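Side-chain contacts in type III effector HopU1 (Pseudomonas syringae pv. tomato, PDB 3U0J), which probably transfers ADP-ribose from NAD+ to arginine side chains of host proteins, as a mono-ADP-ribosyltransferase effector injected by the bacterium: residues L116-E119 with V120-L124; H55-A58 with Q59-G62; H45-Y48 with R49-A52. One frame throughout, in Å; residues are numbered along the deposited sequence.

Interaction 1 of 3, residues L116-E119 with V120-L124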
ATOM      1  N   LEU A 116     -10.655  -4.508   2.191  1.00 14.20           N
ATOM      2  CA  LEU A 116     -10.349  -4.113   0.825  1.00 14.66           C
ATOM      3  C   LEU A 116      -8.865  -4.284   0.425  1.00 14.77           C
ATOM      4  O   LEU A 116      -8.556  -4.858  -0.630  1.00 13.09           O
ATOM      5  CB  LEU A 116     -10.812  -2.672   0.590  1.00 11.40           C
ATOM      6  CG  LEU A 116     -10.591  -2.140  -0.824  1.00 11.27           C
ATOM      7  CD1 LEU A 116     -11.552  -2.741  -1.780  1.00 12.26           C
ATOM      8  CD2 LEU A 116     -10.768  -0.660  -0.834  1.00 16.41           C
ATOM      9  N   TYR A 117      -7.950  -3.798   1.255  1.00 10.78           N
ATOM     10  CA  TYR A 117      -6.547  -3.801   0.873  1.00 13.03           C
ATOM     11  C   TYR A 117      -6.064  -5.223   0.687  1.00 15.83           C
ATOM     12  O   TYR A 117      -5.217  -5.503  -0.171  1.00 13.03           O
ATOM     13  CB  TYR A 117      -5.669  -3.083   1.906  1.00 16.16           C
ATOM     14  CG  TYR A 117      -5.437  -3.858   3.194  1.00 15.10           C
ATOM     15  CD1 TYR A 117      -4.408  -4.779   3.300  1.00 13.51           C
ATOM     16  CD2 TYR A 117      -6.240  -3.650   4.306  1.00 16.52           C
ATOM     17  CE1 TYR A 117      -4.190  -5.475   4.465  1.00 16.14           C
ATOM     18  CE2 TYR A 117      -6.035  -4.342   5.472  1.00 18.07           C
ATOM     19  CZ  TYR A 117      -5.010  -5.253   5.546  1.00 20.60           C
ATOM     20  OH  TYR A 117      -4.812  -5.943   6.714  1.00 28.08           O
ATOM     21  N   ARG A 118      -6.599  -6.135   1.491  1.00 13.80           N
ATOM     22  CA  ARG A 118      -6.174  -7.518   1.360  1.00 16.12           C
ATOM     23  C   ARG A 118      -6.724  -8.193   0.113  1.00 12.52           C
ATOM     24  O   ARG A 118      -6.015  -8.914  -0.555  1.00 12.93           O
ATOM     25  CB  ARG A 118      -6.552  -8.328   2.595  1.00 22.75           C
ATOM     26  CG  ARG A 118      -5.820  -9.653   2.690  1.00 17.24           C
ATOM     27  CD  ARG A 118      -6.129 -10.283   4.005  1.00 17.79           C
ATOM     28  NE  ARG A 118      -5.582  -9.530   5.132  1.00 20.18           N
ATOM     29  CZ  ARG A 118      -4.282  -9.460   5.404  1.00 24.45           C
ATOM     30  NH1 ARG A 118      -3.400 -10.060   4.598  1.00 18.88           N
ATOM     31  NH2 ARG A 118      -3.860  -8.780   6.468  1.00 22.28           N
ATOM     32  N   GLU A 119      -7.990  -7.952  -0.202  1.00 14.14           N
ATOM     33  CA  GLU A 119      -8.581  -8.539  -1.392  1.00 12.46           C
ATOM     34  C   GLU A 119      -7.839  -8.036  -2.617  1.00 15.44           C
ATOM     35  O   GLU A 119      -7.545  -8.805  -3.532  1.00 16.66           O
ATOM     36  CB  GLU A 119     -10.065  -8.201  -1.483  1.00 15.02           C
ATOM     37  CG  GLU A 119     -10.756  -8.737  -2.721  1.00 16.44           C
ATOM     38  CD  GLU A 119     -12.252  -8.458  -2.732  1.00 21.85           C
ATOM     39  OE1 GLU A 119     -12.745  -7.776  -1.802  1.00 17.22           O
ATOM     40  OE2 GLU A 119     -12.940  -8.931  -3.676  1.00 29.84           O
ATOM     41  N   VAL A 120      -7.510  -6.742  -2.616  1.00 16.28           N
ATOM     42  CA  VAL A 120      -6.833  -6.111  -3.749  1.00 13.33           C
ATOM     43  C   VAL A 120      -5.399  -6.586  -3.884  1.00 12.70           C
ATOM     44  O   VAL A 120      -4.986  -7.030  -4.946  1.00 13.21           O
ATOM     45  CB  VAL A 120      -6.883  -4.570  -3.656  1.00 13.93           C
ATOM     46  CG1 VAL A 120      -5.858  -3.938  -4.592  1.00 13.22           C
ATOM     47  CG2 VAL A 120      -8.278  -4.083  -3.985  1.00 12.91           C
ATOM     48  N   ASN A 121      -4.649  -6.506  -2.792  1.00 15.10           N
ATOM     49  CA  ASN A 121      -3.265  -6.967  -2.775  1.00 14.29           C
ATOM     50  C   ASN A 121      -3.190  -8.413  -3.213  1.00 16.05           C
ATOM     51  O   ASN A 121      -2.413  -8.748  -4.105  1.00 15.46           O
ATOM     52  CB  ASN A 121      -2.652  -6.807  -1.386  1.00 13.89           C
ATOM     53  CG  ASN A 121      -2.302  -5.369  -1.068  1.00 12.89           C
ATOM     54  OD1 ASN A 121      -2.402  -4.491  -1.922  1.00 15.21           O
ATOM     55  ND2 ASN A 121      -1.890  -5.122   0.160  1.00 11.98           N
ATOM     56  N   ASN A 122      -4.021  -9.263  -2.610  1.00 14.27           N
ATOM     57  CA  ASN A 122      -4.048 -10.666  -2.977  1.00 13.67           C
ATOM     58  C   ASN A 122      -4.368 -10.876  -4.454  1.00 15.77           C
ATOM     59  O   ASN A 122      -3.720 -11.686  -5.129  1.00 16.00           O
ATOM     60  CB  ASN A 122      -4.999 -11.452  -2.077  1.00 13.45           C
ATOM     61  CG  ASN A 122      -4.313 -11.944  -0.819  1.00 15.98           C
ATOM     62  OD1 ASN A 122      -3.205 -11.522  -0.516  1.00 19.11           O
ATOM     63  ND2 ASN A 122      -4.961 -12.835  -0.087  1.00 15.32           N
ATOM     64  N   TYR A 123      -5.365 -10.145  -4.946  1.00 15.31           N
ATOM     65  CA  TYR A 123      -5.716 -10.166  -6.363  1.00 15.93           C
ATOM     66  C   TYR A 123      -4.503  -9.831  -7.241  1.00 17.80           C
ATOM     67  O   TYR A 123      -4.155 -10.573  -8.139  1.00 16.86           O
ATOM     68  CB  TYR A 123      -6.863  -9.191  -6.668  1.00 14.32           C
ATOM     69  CG  TYR A 123      -6.984  -8.918  -8.142  1.00 18.12           C
ATOM     70  CD1 TYR A 123      -6.337  -7.831  -8.724  1.00 23.24           C
ATOM     71  CD2 TYR A 123      -7.707  -9.766  -8.968  1.00 19.26           C
ATOM     72  CE1 TYR A 123      -6.433  -7.583 -10.085  1.00 25.28           C
ATOM     73  CE2 TYR A 123      -7.803  -9.533 -10.329  1.00 22.03           C
ATOM     74  CZ  TYR A 123      -7.165  -8.443 -10.884  1.00 28.62           C
ATOM     75  OH  TYR A 123      -7.249  -8.219 -12.241  1.00 36.11           O
ATOM     76  N   LEU A 124      -3.847  -8.710  -6.969  1.00 17.76           N
ATOM     77  CA  LEU A 124      -2.665  -8.354  -7.740  1.00 17.81           C
ATOM     78  C   LEU A 124      -1.565  -9.412  -7.701  1.00 18.78           C
ATOM     79  O   LEU A 124      -0.904  -9.629  -8.715  1.00 21.85           O
ATOM     80  CB  LEU A 124      -2.099  -7.008  -7.301  1.00 17.29           C
ATOM     81  CG  LEU A 124      -2.953  -5.800  -7.650  1.00 16.73           C
ATOM     82  CD1 LEU A 124      -2.445  -4.562  -6.911  1.00 17.40           C
ATOM     83  CD2 LEU A 124      -2.949  -5.591  -9.140  1.00 19.11           C
TER
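Leu-116 and Val-120, both buried, make the apolar contact between L116-E119 and V120-L124. Their side chains run side by side and point the same way, with Leu-116 CD1 4.2 Å from Val-120 CG2. Both also touch His-147 of helix 145-162.

Four backbone hydrogen bonds, each from an N-H to the carbonyl four residues back, form the i to i+4 ladder of an alpha-helix. Val-120 N reaches Leu-116 O at 2.9 Å, and Asn-121, Asn-122 and Tyr-123 repeat the step onto Tyr-117, Arg-118 and Glu-119. These consecutive turns belong to helix 116-126, which is part of the ADP-ribosyltransferase exoenzyme homology region of the chain; its side chains touch helices 89-99 and 145-162, and Asn-121 and Leu-124 also meet Phe-197 in a loop.

Among the polar side chains, Asn-121 brings its amide to the rim of the Tyr-117 ring: ND2 stands 4.0 Å from Tyr-117 CD1, near the ring plane, and the amide and ring planes are 68° apart. The ring is swung there by chi1 of 74°, which sets CG between the backbone N and the carbonyl carbon. Asn-121 ND2 also lies 3.4 Å from Tyr-117 O, but at an angle too poor for a hydrogen bond. His-98 of helix 89-99 touches both side chains. Glu-119 instead runs fully extended, and its OE1 is hydrogen-bonded to Ser-105 on strand 103-108. Tyr-123 likewise spends its hydroxyl elsewhere, on Asp-141 N and His-140 ND1.

Interaction 2 of 3, residues H55-A58 with Q59-G62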
ATOM      1  N   HIS A  55     -18.874  -1.983   1.933  1.00 19.45           N
ATOM      2  CA  HIS A  55     -19.474  -2.022   3.239  1.00 18.39           C
ATOM      3  C   HIS A  55     -18.521  -1.420   4.241  1.00 20.52           C
ATOM      4  O   HIS A  55     -17.316  -1.671   4.202  1.00 19.61           O
ATOM      5  CB  HIS A  55     -19.809  -3.463   3.604  1.00 19.09           C
ATOM      6  CG  HIS A  55     -20.821  -4.072   2.694  1.00 17.92           C
ATOM      7  ND1 HIS A  55     -20.480  -4.927   1.669  1.00 23.40           N
ATOM      8  CD2 HIS A  55     -22.160  -3.901   2.611  1.00 16.64           C
ATOM      9  CE1 HIS A  55     -21.569  -5.282   1.009  1.00 20.99           C
ATOM     10  NE2 HIS A  55     -22.601  -4.668   1.561  1.00 20.25           N
ATOM     11  N   VAL A  56     -19.061  -0.613   5.141  1.00 24.78           N
ATOM     12  CA  VAL A  56     -18.255  -0.069   6.221  1.00 22.61           C
ATOM     13  C   VAL A  56     -18.565  -0.790   7.523  1.00 28.80           C
ATOM     14  O   VAL A  56     -19.732  -1.091   7.824  1.00 27.14           O
ATOM     15  CB  VAL A  56     -18.504   1.424   6.420  1.00 22.41           C
ATOM     16  CG1 VAL A  56     -17.326   2.031   7.120  1.00 22.19           C
ATOM     17  CG2 VAL A  56     -18.744   2.103   5.077  1.00 24.50           C
ATOM     18  N   ASP A  57     -17.513  -1.063   8.292  1.00 30.39           N
ATOM     19  CA  ASP A  57     -17.640  -1.800   9.541  1.00 30.33           C
ATOM     20  C   ASP A  57     -18.455  -0.996  10.522  1.00 36.13           C
ATOM     21  O   ASP A  57     -18.012   0.056  10.988  1.00 32.27           O
ATOM     22  CB  ASP A  57     -16.264  -2.077  10.129  1.00 31.26           C
ATOM     23  CG  ASP A  57     -16.323  -2.576  11.555  1.00 35.51           C
ATOM     24  OD1 ASP A  57     -17.400  -3.018  11.998  1.00 45.04           O
ATOM     25  OD2 ASP A  57     -15.281  -2.535  12.237  1.00 40.06           O
ATOM     26  N   ALA A  58     -19.645  -1.499  10.844  1.00 40.15           N
ATOM     27  CA  ALA A  58     -20.550  -0.776  11.735  1.00 45.26           C
ATOM     28  C   ALA A  58     -20.048  -0.735  13.189  1.00 48.80           C
ATOM     29  O   ALA A  58     -20.414   0.161  13.962  1.00 51.72           O
ATOM     30  CB  ALA A  58     -21.965  -1.358  11.655  1.00 39.37           C
ATOM     31  N   GLN A  59     -19.206  -1.697  13.556  1.00 41.75           N
ATOM     32  CA  GLN A  59     -18.696  -1.775  14.925  1.00 47.96           C
ATOM     33  C   GLN A  59     -17.631  -0.720  15.184  1.00 45.58           C
ATOM     34  O   GLN A  59     -16.969  -0.730  16.219  1.00 50.28           O
ATOM     35  CB  GLN A  59     -18.156  -3.182  15.239  1.00 50.13           C
ATOM     36  CG  GLN A  59     -19.177  -4.301  15.029  1.00 54.52           C
ATOM     37  CD  GLN A  59     -20.591  -3.907  15.480  1.00 60.78           C
ATOM     38  OE1 GLN A  59     -20.773  -3.230  16.506  1.00 52.58           O
ATOM     39  NE2 GLN A  59     -21.597  -4.329  14.709  1.00 56.19           N
ATOM     40  N   CYS A  60     -17.463   0.191  14.237  1.00 39.98           N
ATOM     41  CA  CYS A  60     -16.502   1.268  14.412  1.00 41.87           C
ATOM     42  C   CYS A  60     -17.151   2.592  13.995  1.00 41.31           C
ATOM     43  O   CYS A  60     -18.297   2.609  13.545  1.00 39.18           O
ATOM     44  CB  CYS A  60     -15.226   0.984  13.606  1.00 35.64           C
ATOM     45  SG  CYS A  60     -15.253   1.498  11.836  1.00 46.44           S
ATOM     46  N   PHE A  61     -16.436   3.700  14.156  1.00 36.30           N
ATOM     47  CA  PHE A  61     -16.926   4.959  13.615  1.00 42.75           C
ATOM     48  C   PHE A  61     -16.533   5.104  12.131  1.00 40.12           C
ATOM     49  O   PHE A  61     -15.522   5.726  11.786  1.00 39.89           O
ATOM     50  CB  PHE A  61     -16.445   6.155  14.441  1.00 40.42           C
ATOM     51  CG  PHE A  61     -17.140   7.429  14.088  1.00 43.44           C
ATOM     52  CD1 PHE A  61     -18.440   7.669  14.539  1.00 40.56           C
ATOM     53  CD2 PHE A  61     -16.518   8.371  13.275  1.00 39.10           C
ATOM     54  CE1 PHE A  61     -19.111   8.837  14.207  1.00 36.22           C
ATOM     55  CE2 PHE A  61     -17.177   9.545  12.932  1.00 40.72           C
ATOM     56  CZ  PHE A  61     -18.486   9.778  13.401  1.00 38.35           C
ATOM     57  N   GLY A  62     -17.346   4.517  11.262  1.00 33.24           N
ATOM     58  CA  GLY A  62     -16.985   4.366   9.871  1.00 29.94           C
ATOM     59  C   GLY A  62     -17.282   5.572   9.020  1.00 27.07           C
ATOM     60  O   GLY A  62     -18.250   6.283   9.271  1.00 35.43           O
TER
HETATM   61  O   HOH W   1     -19.737   2.573  10.837  1.00 32.67           O
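Asp-57 supplies both acceptors of the turn that joins H55-A58 to Q59-G62. Its carboxylate oxygen OD1 takes the N-H of Gln-59, with OD1 and Gln-59 N 2.7 Å apart, approached from above the carboxylate plane by 52°. With chi1 at 168°, CG sits opposite the backbone N and beside the carbonyl carbon, which turns the carboxylate toward the following amides; this side-chain-to-backbone link, two residues ahead, is that of an Asx turn. It coincides with a type I beta turn from Asp-57 to Cys-60, closed by a longer bond of 3.3 Å from Cys-60 N to Asp-57 O, whose donor stands well above the carbonyl plane.

The same Asp-57 O has further company. Water 1 donates to it at 3.1 Å and in turn accepts the N-H of Gly-62, so the water carries the connection beyond the turn to Gly-62. Cys-60 SG lies 3.2 Å from Asp-57 O as well. An apolar contact is also made: Val-56 CG1 rests 3.6 Å from Gly-62 CA. Just before Gly-62 the chain passes through an inverse gamma turn centred on Phe-61.

The loop lies at the surface, leading from edge strand 55-56 toward helix 65-71. That strand pairs antiparallel with 103-108 through the backbones of His-55 and Ser-104, Asp-57 is also backbone-bonded to Asp-102, and Gln-59 touches Glu-111 of strand 111-112.

Interaction 3 of 3, residues H45-Y48 with R49-A52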
ATOM      1  N   HIS A  45     -15.171   9.053 -11.559  1.00 12.39           N
ATOM      2  CA  HIS A  45     -16.572   8.697 -11.369  1.00 13.84           C
ATOM      3  C   HIS A  45     -16.719   7.195 -11.052  1.00 16.25           C
ATOM      4  O   HIS A  45     -17.495   6.785 -10.178  1.00 11.24           O
ATOM      5  CB  HIS A  45     -17.373   9.034 -12.623  1.00 15.65           C
ATOM      6  CG  HIS A  45     -17.969  10.407 -12.621  1.00 16.16           C
ATOM      7  ND1 HIS A  45     -17.466  11.438 -13.386  1.00 13.43           N
ATOM      8  CD2 HIS A  45     -19.038  10.910 -11.962  1.00 15.12           C
ATOM      9  CE1 HIS A  45     -18.190  12.522 -13.186  1.00 16.94           C
ATOM     10  NE2 HIS A  45     -19.150  12.228 -12.325  1.00 20.68           N
ATOM     11  N   ASP A  46     -15.982   6.383 -11.809  1.00 16.98           N
ATOM     12  CA  ASP A  46     -15.957   4.955 -11.606  1.00 15.77           C
ATOM     13  C   ASP A  46     -15.676   4.714 -10.127  1.00 19.03           C
ATOM     14  O   ASP A  46     -16.448   4.042  -9.432  1.00 17.73           O
ATOM     15  CB  ASP A  46     -14.841   4.345 -12.441  1.00 13.80           C
ATOM     16  CG  ASP A  46     -15.182   4.271 -13.905  1.00 18.23           C
ATOM     17  OD1 ASP A  46     -16.361   4.521 -14.246  1.00 19.07           O
ATOM     18  OD2 ASP A  46     -14.270   3.958 -14.719  1.00 19.53           O
ATOM     19  N   PHE A  47     -14.574   5.295  -9.649  1.00 17.27           N
ATOM     20  CA  PHE A  47     -14.157   5.099  -8.269  1.00 15.90           C
ATOM     21  C   PHE A  47     -15.231   5.437  -7.237  1.00 15.00           C
ATOM     22  O   PHE A  47     -15.467   4.673  -6.301  1.00 16.12           O
ATOM     23  CB  PHE A  47     -12.910   5.895  -7.943  1.00 12.51           C
ATOM     24  CG  PHE A  47     -12.472   5.731  -6.522  1.00 16.14           C
ATOM     25  CD1 PHE A  47     -11.718   4.623  -6.139  1.00 14.84           C
ATOM     26  CD2 PHE A  47     -12.854   6.652  -5.549  1.00 15.03           C
ATOM     27  CE1 PHE A  47     -11.323   4.461  -4.819  1.00 14.06           C
ATOM     28  CE2 PHE A  47     -12.461   6.498  -4.224  1.00 12.98           C
ATOM     29  CZ  PHE A  47     -11.698   5.406  -3.854  1.00 13.67           C
ATOM     30  N   TYR A  48     -15.848   6.596  -7.391  1.00 12.78           N
ATOM     31  CA  TYR A  48     -16.918   6.995  -6.500  1.00 14.26           C
ATOM     32  C   TYR A  48     -18.020   5.923  -6.432  1.00 16.83           C
ATOM     33  O   TYR A  48     -18.470   5.550  -5.343  1.00 16.34           O
ATOM     34  CB  TYR A  48     -17.515   8.341  -6.918  1.00 12.81           C
ATOM     35  CG  TYR A  48     -18.671   8.698  -6.050  1.00 13.24           C
ATOM     36  CD1 TYR A  48     -18.468   9.207  -4.788  1.00 15.28           C
ATOM     37  CD2 TYR A  48     -19.975   8.469  -6.461  1.00 17.33           C
ATOM     38  CE1 TYR A  48     -19.536   9.510  -3.954  1.00 20.06           C
ATOM     39  CE2 TYR A  48     -21.058   8.771  -5.633  1.00 16.52           C
ATOM     40  CZ  TYR A  48     -20.827   9.292  -4.379  1.00 20.47           C
ATOM     41  OH  TYR A  48     -21.877   9.598  -3.537  1.00 24.67           O
ATOM     42  N   ARG A  49     -18.449   5.425  -7.587  1.00 13.69           N
ATOM     43  CA  ARG A  49     -19.478   4.396  -7.623  1.00 15.05           C
ATOM     44  C   ARG A  49     -18.974   3.081  -7.039  1.00 17.33           C
ATOM     45  O   ARG A  49     -19.735   2.341  -6.419  1.00 19.15           O
ATOM     46  CB  ARG A  49     -19.999   4.164  -9.058  1.00 17.58           C
ATOM     47  CG  ARG A  49     -21.151   5.089  -9.483  1.00 15.86           C
ATOM     48  CD  ARG A  49     -22.167   5.350  -8.350  1.00 13.04           C
ATOM     49  NE  ARG A  49     -22.894   6.592  -8.587  1.00 13.83           N
ATOM     50  CZ  ARG A  49     -23.775   7.124  -7.746  1.00 14.49           C
ATOM     51  NH1 ARG A  49     -24.053   6.498  -6.610  1.00  9.30           N
ATOM     52  NH2 ARG A  49     -24.385   8.276  -8.053  1.00 13.72           N
ATOM     53  N   PHE A  50     -17.698   2.787  -7.261  1.00 17.16           N
ATOM     54  CA  PHE A  50     -17.089   1.588  -6.716  1.00 18.37           C
ATOM     55  C   PHE A  50     -17.124   1.673  -5.223  1.00 18.84           C
ATOM     56  O   PHE A  50     -17.564   0.736  -4.549  1.00 22.70           O
ATOM     57  CB  PHE A  50     -15.628   1.448  -7.160  1.00 21.01           C
ATOM     58  CG  PHE A  50     -14.798   0.526  -6.280  1.00 18.08           C
ATOM     59  CD1 PHE A  50     -14.822  -0.852  -6.462  1.00 21.20           C
ATOM     60  CD2 PHE A  50     -13.993   1.039  -5.275  1.00 17.37           C
ATOM     61  CE1 PHE A  50     -14.054  -1.707  -5.647  1.00 17.41           C
ATOM     62  CE2 PHE A  50     -13.233   0.193  -4.468  1.00 16.68           C
ATOM     63  CZ  PHE A  50     -13.266  -1.183  -4.665  1.00 15.57           C
ATOM     64  N   ALA A  51     -16.648   2.802  -4.709  1.00 15.64           N
ATOM     65  CA  ALA A  51     -16.478   2.968  -3.276  1.00 15.85           C
ATOM     66  C   ALA A  51     -17.812   3.069  -2.563  1.00 18.13           C
ATOM     67  O   ALA A  51     -17.910   2.808  -1.348  1.00 17.13           O
ATOM     68  CB  ALA A  51     -15.624   4.195  -2.978  1.00 15.47           C
ATOM     69  N   ALA A  52     -18.839   3.461  -3.312  1.00 15.78           N
ATOM     70  CA  ALA A  52     -20.125   3.741  -2.697  1.00 16.07           C
ATOM     71  C   ALA A  52     -20.767   2.429  -2.328  1.00 20.64           C
ATOM     72  O   ALA A  52     -21.625   2.372  -1.446  1.00 21.64           O
ATOM     73  CB  ALA A  52     -21.014   4.525  -3.635  1.00 15.36           C
TER
HETATM   74  O   HOH W   2     -24.874   8.058  -4.284  1.00 22.20           O
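Tyr-48 lays the edge of its ring against the guanidinium of Arg-49, the residue next to it in the same helix. Starting from CB, which lies 3.1 Å from Arg-49 N, the side chain leaves with CG anti to its own backbone N (chi1 176°). CG and CD2 stay close to that same amide, while CD2 also comes within 4.1 Å of Arg-49 NE. At CE2 the ring meets the flat group itself: this carbon stands 3.8 Å from Arg-49 CZ, over the centre of one guanidinium face, whereas CZ lies in the plane of the ring at its rim. The planes are 74° apart, so this is an edge-on approach of the ring to the guanidinium and not a cation-pi stack. Arg-49 reaches the place by a bend at chi2 (-39°), which sends it alongside Tyr-48. At the tip, OH is hydrogen-bonded to Asp-66, and water 2 accepts from Arg-49 NH1 at 2.9 Å while donating only a weak, long bond to the same hydroxyl.

The other face of the helix is apolar. Ala-51 CB lies over one face of the Phe-47 ring, offset toward its rim, 4.1 Å from Phe-47 CE2. Phe-47 CD1 and Phe-50 CD2 are in looser contact at 4.3 Å. The backbone bonds are those of an alpha-helix: Arg-49, Phe-50 and Ala-51 donate to the carbonyls four residues back, that of Ala-51 N to Phe-47 O measuring 2.7 Å; the next, from Ala-52 to Tyr-48, is weak.

Helix 41-52 packs through Phe-47 on Ser-93 and Ala-94 of helix 89-99 and Met-150 of helix 145-162, through Phe-50 on Pro-146, and through Ala-51 and Tyr-48 on Ile-65 of helix 65-71.

Overall arrangement
Along the chain, interaction 3 comes first, then interaction 2, and interaction 1 later. Interactions 1 and 3 touch in space: Leu-116 CD1 packs 3.7 Å from Phe-50 CZ, although their centres lie about 17 Å apart. Helices 89-99 and 145-162 receive side chains from both, so helices 41-52 and 116-126 share neighbours. Interactions 2 and 3 are neighbours along the chain, with two residues between them and no other touch. Interaction 2 stands at the surface, its centre about 18 Å from that of interaction 3 and about 19 Å from that of interaction 1, with nearest atoms about 8 Å from the latter. Interaction 1 belongs to the ADP-ribosyltransferase exoenzyme homology region.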